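Local coordinates for protein arylmalonate decarboxylase (Bordetella bronchiseptica, PDB 3DTV) that catalyses the decarboxylation of 2-aryl-2-methylmalonates, taking up a proton and releasing carbon dioxide to give 2-arylpropionates, at residues 183-188 / 207-212; 120-125 / 146-151. All coordinates share one frame; numbering follows the deposited sequence.

Interaction 1 (183-188 / 207-212); sequences GILLSC and PVVSSS
Leu186 N gives its hydrogen to Val209 O at 2.8 Å, and Val209 N in turn reaches Ile184 O at 2.9 Å. Ile184 N to Pro207 O and Ser211 N to Leu186 O complete the ladder of two parallel strands. The last rung uses the first turn of helix 211-223, so the strand passes into the helix without letting go of its neighbour. Just past it, Ser187 OG has Tyr126 OH as its main partner; Ser211 OG, 3.1 Å from Ser187 OG, is close enough for the two hydroxyls to share a hydrogen bond, the proton being undecided. A water accepts from Ser212 N, 3.0 Å from its oxygen, and reaches Cys188 O weakly.

Apolar packing alternates between the faces. Val209 CG2 stands between its own backbone N and carbonyl carbon, a position from which it meets Leu185 CD1 at 3.6 Å, the two side chains crossing at a slant. On the face of Ile184 and Leu186, Val208 straddles the gap: CG1 touches Leu186 CB at 3.8 Å, while CG2 faces Ile184 CB.

This is the pairing of a beta-alpha-beta unit whose connecting helix 196-204 packs on Ile184 and Val208. Helix 164-176 lies against Ile184 and Leu186, helix 104-114 against Leu185 and Val209, and strand 119-124 flanks 183-187.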
loop_
_atom_site.group_PDB
_atom_site.type_symbol
_atom_site.label_atom_id
_atom_site.label_comp_id
_atom_site.label_asym_id
_atom_site.label_seq_id
_atom_site.Cartn_x
_atom_site.Cartn_y
_atom_site.Cartn_z
ATOM N N GLY A 183 -10.865 10.284 -6.419
ATOM C CA GLY A 183 -9.965 9.240 -6.899
ATOM C C GLY A 183 -10.399 7.862 -6.429
ATOM O O GLY A 183 -11.479 7.722 -5.814
ATOM N N ILE A 184 -9.553 6.854 -6.687
ATOM C CA ILE A 184 -9.927 5.477 -6.459
ATOM C C ILE A 184 -8.829 4.778 -5.674
ATOM O O ILE A 184 -7.647 4.856 -6.015
ATOM C CB ILE A 184 -10.183 4.710 -7.773
ATOM C CG1 ILE A 184 -11.153 5.461 -8.661
ATOM C CG2 ILE A 184 -10.681 3.323 -7.482
ATOM C CD1 ILE A 184 -11.507 4.746 -9.968
ATOM N N LEU A 185 -9.213 4.095 -4.616
ATOM C CA LEU A 185 -8.262 3.228 -3.940
ATOM C C LEU A 185 -8.443 1.777 -4.429
ATOM O O LEU A 185 -9.515 1.158 -4.216
ATOM C CB LEU A 185 -8.389 3.359 -2.424
ATOM C CG LEU A 185 -7.708 2.294 -1.611
ATOM C CD1 LEU A 185 -6.214 2.328 -1.866
ATOM C CD2 LEU A 185 -8.028 2.500 -0.117
ATOM N N LEU A 186 -7.432 1.269 -5.146
ATOM C CA LEU A 186 -7.429 -0.131 -5.595
ATOM C C LEU A 186 -6.615 -0.966 -4.617
ATOM O O LEU A 186 -5.363 -0.923 -4.605
ATOM C CB LEU A 186 -6.856 -0.235 -7.018
ATOM C CG LEU A 186 -6.729 -1.651 -7.645
ATOM C CD1 LEU A 186 -8.051 -2.423 -7.620
ATOM C CD2 LEU A 186 -6.173 -1.555 -9.106
ATOM N N SER A 187 -7.291 -1.733 -3.792
ATOM C CA SER A 187 -6.607 -2.258 -2.617
ATOM C C SER A 187 -6.461 -3.760 -2.774
ATOM O O SER A 187 -7.438 -4.497 -2.634
ATOM C CB SER A 187 -7.345 -1.937 -1.313
ATOM O OG SER A 187 -6.463 -2.096 -0.179
ATOM N N CYS A 188 -5.244 -4.192 -3.084
ATOM C CA CYS A 188 -4.945 -5.604 -3.282
ATOM C C CYS A 188 -3.409 -5.763 -3.453
ATOM O O CYS A 188 -2.894 -5.919 -4.568
ATOM C CB CYS A 188 -5.730 -6.143 -4.483
ATOM S SG CYS A 188 -5.704 -5.070 -6.018
ATOM N N PRO A 207 -7.162 9.907 -10.463
ATOM C CA PRO A 207 -6.043 9.080 -10.037
ATOM C C PRO A 207 -6.443 7.827 -9.242
ATOM O O PRO A 207 -7.410 7.835 -8.468
ATOM C CB PRO A 207 -5.240 10.034 -9.130
ATOM C CG PRO A 207 -6.272 10.829 -8.470
ATOM C CD PRO A 207 -7.289 11.100 -9.591
ATOM N N VAL A 208 -5.657 6.767 -9.438
ATOM C CA VAL A 208 -5.839 5.526 -8.723
ATOM C C VAL A 208 -4.599 5.263 -7.876
ATOM O O VAL A 208 -3.465 5.199 -8.408
ATOM C CB VAL A 208 -6.046 4.326 -9.665
ATOM C CG1 VAL A 208 -6.118 3.006 -8.845
ATOM C CG2 VAL A 208 -7.314 4.531 -10.542
ATOM N N VAL A 209 -4.819 5.152 -6.566
ATOM C CA VAL A 209 -3.760 4.733 -5.639
ATOM C C VAL A 209 -3.985 3.265 -5.377
ATOM O O VAL A 209 -5.071 2.846 -4.960
ATOM C CB VAL A 209 -3.739 5.544 -4.312
ATOM C CG1 VAL A 209 -3.629 7.027 -4.549
ATOM C CG2 VAL A 209 -4.949 5.273 -3.489
ATOM N N SER A 210 -2.982 2.464 -5.698
ATOM C CA SER A 210 -3.043 1.022 -5.504
ATOM C C SER A 210 -2.034 0.577 -4.396
ATOM O O SER A 210 -0.906 1.076 -4.335
ATOM C CB SER A 210 -2.721 0.380 -6.857
ATOM O OG SER A 210 -2.738 -1.029 -6.778
ATOM N N SER A 211 -2.447 -0.356 -3.540
ATOM C CA SER A 211 -1.690 -0.767 -2.356
ATOM C C SER A 211 -0.217 -1.042 -2.588
ATOM O O SER A 211 0.652 -0.445 -1.930
ATOM C CB SER A 211 -2.347 -2.029 -1.785
ATOM O OG SER A 211 -3.593 -1.631 -1.304
ATOM N N SER A 212 0.067 -1.953 -3.517
ATOM C CA SER A 212 1.414 -2.475 -3.687
ATOM C C SER A 212 2.318 -1.406 -4.311
ATOM O O SER A 212 3.357 -1.080 -3.739
ATOM C CB SER A 212 1.403 -3.720 -4.582
ATOM O OG SER A 212 2.718 -4.269 -4.648
HETATM O O HOH W 1 -2.092 -3.316 -5.136
#

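Interaction 2 (120-125 / 146-151); sequences VALATA and TGCRSL. With SO4 (sulfate ion), chain H.
Backbone hydrogen bonds hold Leu122 between Gly147 and Arg149: Leu122 N meets Gly147 O at 2.7 Å, and Arg149 N meets Leu122 O at 2.9 Å. Thr124, two residues on, repeats the pattern: its N donates to Arg149 O and its O accepts from Leu151 N. The parallel ladder is regular from Leu122 onward but departs from that pattern at Thr146, whose own N, rather than that of Gly147, binds Val120 O at 2.9 Å.

Among the polar side chains, Thr146 OG1 bonds to Ser181 OG and lies 3.0 Å from Val120 O, at most a weak hydrogen bond. Thr124 OG1 rests against Ser150 CB at 3.3 Å, while its polar partners are Asn131 and Tyr126 N. Arg149 folds back at chi2 (-45°), which brings NH1 to Cys148 O at 3.0 Å. The carbonyl oxygen lies in the guanidinium plane, although NH1 stands above the carbonyl plane. NE and NH2 grip a sulfate, probably from the crystallisation liquor, through O1 and O3; its sulfur lies in plane at the guanidinium edge, and Arg173 is a further partner.

Apolar contacts are few: Cys148 SG, anti to the backbone N (chi1 -170°), leans on Leu122 CB at 3.7 Å, and Ala125 CB meets Leu151 CD1.

Strands 119-124 and 144-150 form a beta-alpha-beta unit with helix 128-140, which packs on Leu122, Cys148 and Ser150; 144-150 is an edge strand within this chain. Helix 164-176 lies on Ala123 and Arg149, and strand 183-187 adjoins 119-124.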
loop_
_atom_site.group_PDB
_atom_site.type_symbol
_atom_site.label_atom_id
_atom_site.label_comp_id
_atom_site.label_asym_id
_atom_site.label_seq_id
_atom_site.Cartn_x
_atom_site.Cartn_y
_atom_site.Cartn_z
ATOM N N VAL A 120 -12.915 9.221 -1.665
ATOM C CA VAL A 120 -12.234 8.125 -2.331
ATOM C C VAL A 120 -13.192 6.973 -2.571
ATOM O O VAL A 120 -13.885 6.537 -1.654
ATOM C CB VAL A 120 -10.967 7.659 -1.496
ATOM C CG1 VAL A 120 -11.370 7.227 -0.097
ATOM C CG2 VAL A 120 -10.169 6.552 -2.248
ATOM N N ALA A 121 -13.204 6.444 -3.789
ATOM C CA ALA A 121 -13.944 5.214 -4.069
ATOM C C ALA A 121 -13.089 3.965 -3.832
ATOM O O ALA A 121 -11.892 3.963 -4.105
ATOM C CB ALA A 121 -14.538 5.249 -5.530
ATOM N N LEU A 122 -13.713 2.887 -3.372
ATOM C CA LEU A 122 -12.970 1.699 -2.995
ATOM C C LEU A 122 -13.140 0.549 -3.996
ATOM O O LEU A 122 -14.252 0.190 -4.346
ATOM C CB LEU A 122 -13.436 1.267 -1.593
ATOM C CG LEU A 122 -12.740 1.873 -0.375
ATOM C CD1 LEU A 122 -12.368 3.269 -0.557
ATOM C CD2 LEU A 122 -13.582 1.658 0.880
ATOM N N ALA A 123 -12.029 -0.025 -4.441
ATOM C CA ALA A 123 -12.020 -1.203 -5.326
ATOM C C ALA A 123 -11.078 -2.249 -4.772
ATOM O O ALA A 123 -9.831 -2.095 -4.796
ATOM C CB ALA A 123 -11.590 -0.812 -6.749
ATOM N N THR A 124 -11.626 -3.335 -4.253
ATOM C CA THR A 124 -10.751 -4.184 -3.442
ATOM C C THR A 124 -10.919 -5.659 -3.744
ATOM O O THR A 124 -11.767 -6.052 -4.552
ATOM C CB THR A 124 -11.018 -4.033 -1.950
ATOM O OG1 THR A 124 -12.065 -4.955 -1.586
ATOM C CG2 THR A 124 -11.384 -2.563 -1.571
ATOM N N ALA A 125 -10.108 -6.485 -3.084
ATOM C CA ALA A 125 -10.227 -7.915 -3.298
ATOM C C ALA A 125 -10.673 -8.550 -1.969
ATOM O O ALA A 125 -10.514 -9.750 -1.746
ATOM C CB ALA A 125 -8.914 -8.477 -3.838
ATOM N N THR A 146 -16.477 6.613 -0.355
ATOM C CA THR A 146 -17.730 6.832 -1.102
ATOM C C THR A 146 -18.217 5.440 -1.536
ATOM O O THR A 146 -18.708 4.669 -0.706
ATOM C CB THR A 146 -17.517 7.791 -2.291
ATOM O OG1 THR A 146 -16.430 7.307 -3.091
ATOM C CG2 THR A 146 -17.127 9.160 -1.800
ATOM N N GLY A 147 -18.007 5.074 -2.793
ATOM C CA GLY A 147 -18.418 3.760 -3.249
ATOM C C GLY A 147 -17.484 2.649 -2.876
ATOM O O GLY A 147 -16.293 2.866 -2.698
ATOM N N CYS A 148 -18.010 1.439 -2.750
ATOM C CA CYS A 148 -17.162 0.266 -2.628
ATOM C C CYS A 148 -17.609 -0.848 -3.579
ATOM O O CYS A 148 -18.792 -1.221 -3.610
ATOM C CB CYS A 148 -17.101 -0.237 -1.177
ATOM S SG CYS A 148 -15.819 -1.527 -0.917
ATOM N N ARG A 149 -16.671 -1.348 -4.389
ATOM C CA ARG A 149 -16.889 -2.563 -5.162
ATOM C C ARG A 149 -15.751 -3.517 -4.856
ATOM O O ARG A 149 -14.613 -3.093 -4.589
ATOM C CB ARG A 149 -16.927 -2.249 -6.649
ATOM C CG ARG A 149 -18.259 -1.654 -7.190
ATOM C CD ARG A 149 -19.466 -2.405 -6.662
ATOM N NE ARG A 149 -20.698 -1.843 -7.211
ATOM C CZ ARG A 149 -21.481 -0.985 -6.565
ATOM N NH1 ARG A 149 -21.176 -0.626 -5.331
ATOM N NH2 ARG A 149 -22.572 -0.507 -7.148
ATOM N N SER A 150 -16.025 -4.814 -4.873
ATOM C CA SER A 150 -14.924 -5.754 -4.650
ATOM C C SER A 150 -15.037 -7.045 -5.464
ATOM O O SER A 150 -16.117 -7.432 -5.900
ATOM C CB SER A 150 -14.751 -6.058 -3.167
ATOM O OG SER A 150 -15.874 -6.763 -2.704
ATOM N N LEU A 151 -13.904 -7.701 -5.671
ATOM C CA LEU A 151 -13.860 -8.836 -6.583
ATOM C C LEU A 151 -14.772 -9.949 -6.110
ATOM O O LEU A 151 -15.688 -10.311 -6.844
ATOM C CB LEU A 151 -12.433 -9.338 -6.747
ATOM C CG LEU A 151 -11.568 -8.345 -7.526
ATOM C CD1 LEU A 151 -10.108 -8.669 -7.324
ATOM C CD2 LEU A 151 -11.929 -8.345 -9.000
HETATM S S SO4 H . -21.955 -2.718 -10.488
HETATM O O1 SO4 H . -21.227 -3.694 -9.670
HETATM O O2 SO4 H . -22.309 -3.422 -11.726
HETATM O O3 SO4 H . -23.147 -2.164 -9.804
HETATM O O4 SO4 H . -21.048 -1.594 -10.776
#

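Overall arrangement
Following the chain from the N terminus, a first four-stranded parallel sheet is built before either contact begins. Interaction 2 then closes its loop through helix 128-140, and only afterwards does the chain run through helix 164-176 to interaction 1, which closes a second loop through helix 196-204. The two are in series, neither nested nor crossed. Their centres lie about 9 Å apart, and strands 119-124 and 183-187 join them side by side, with Leu185 N to Ala121 O and Ser187 N to Ala123 O as probable hydrogen bonds. Together they assemble the second parallel sheet in the order 144-150, 119-124, 183-187, 208-210.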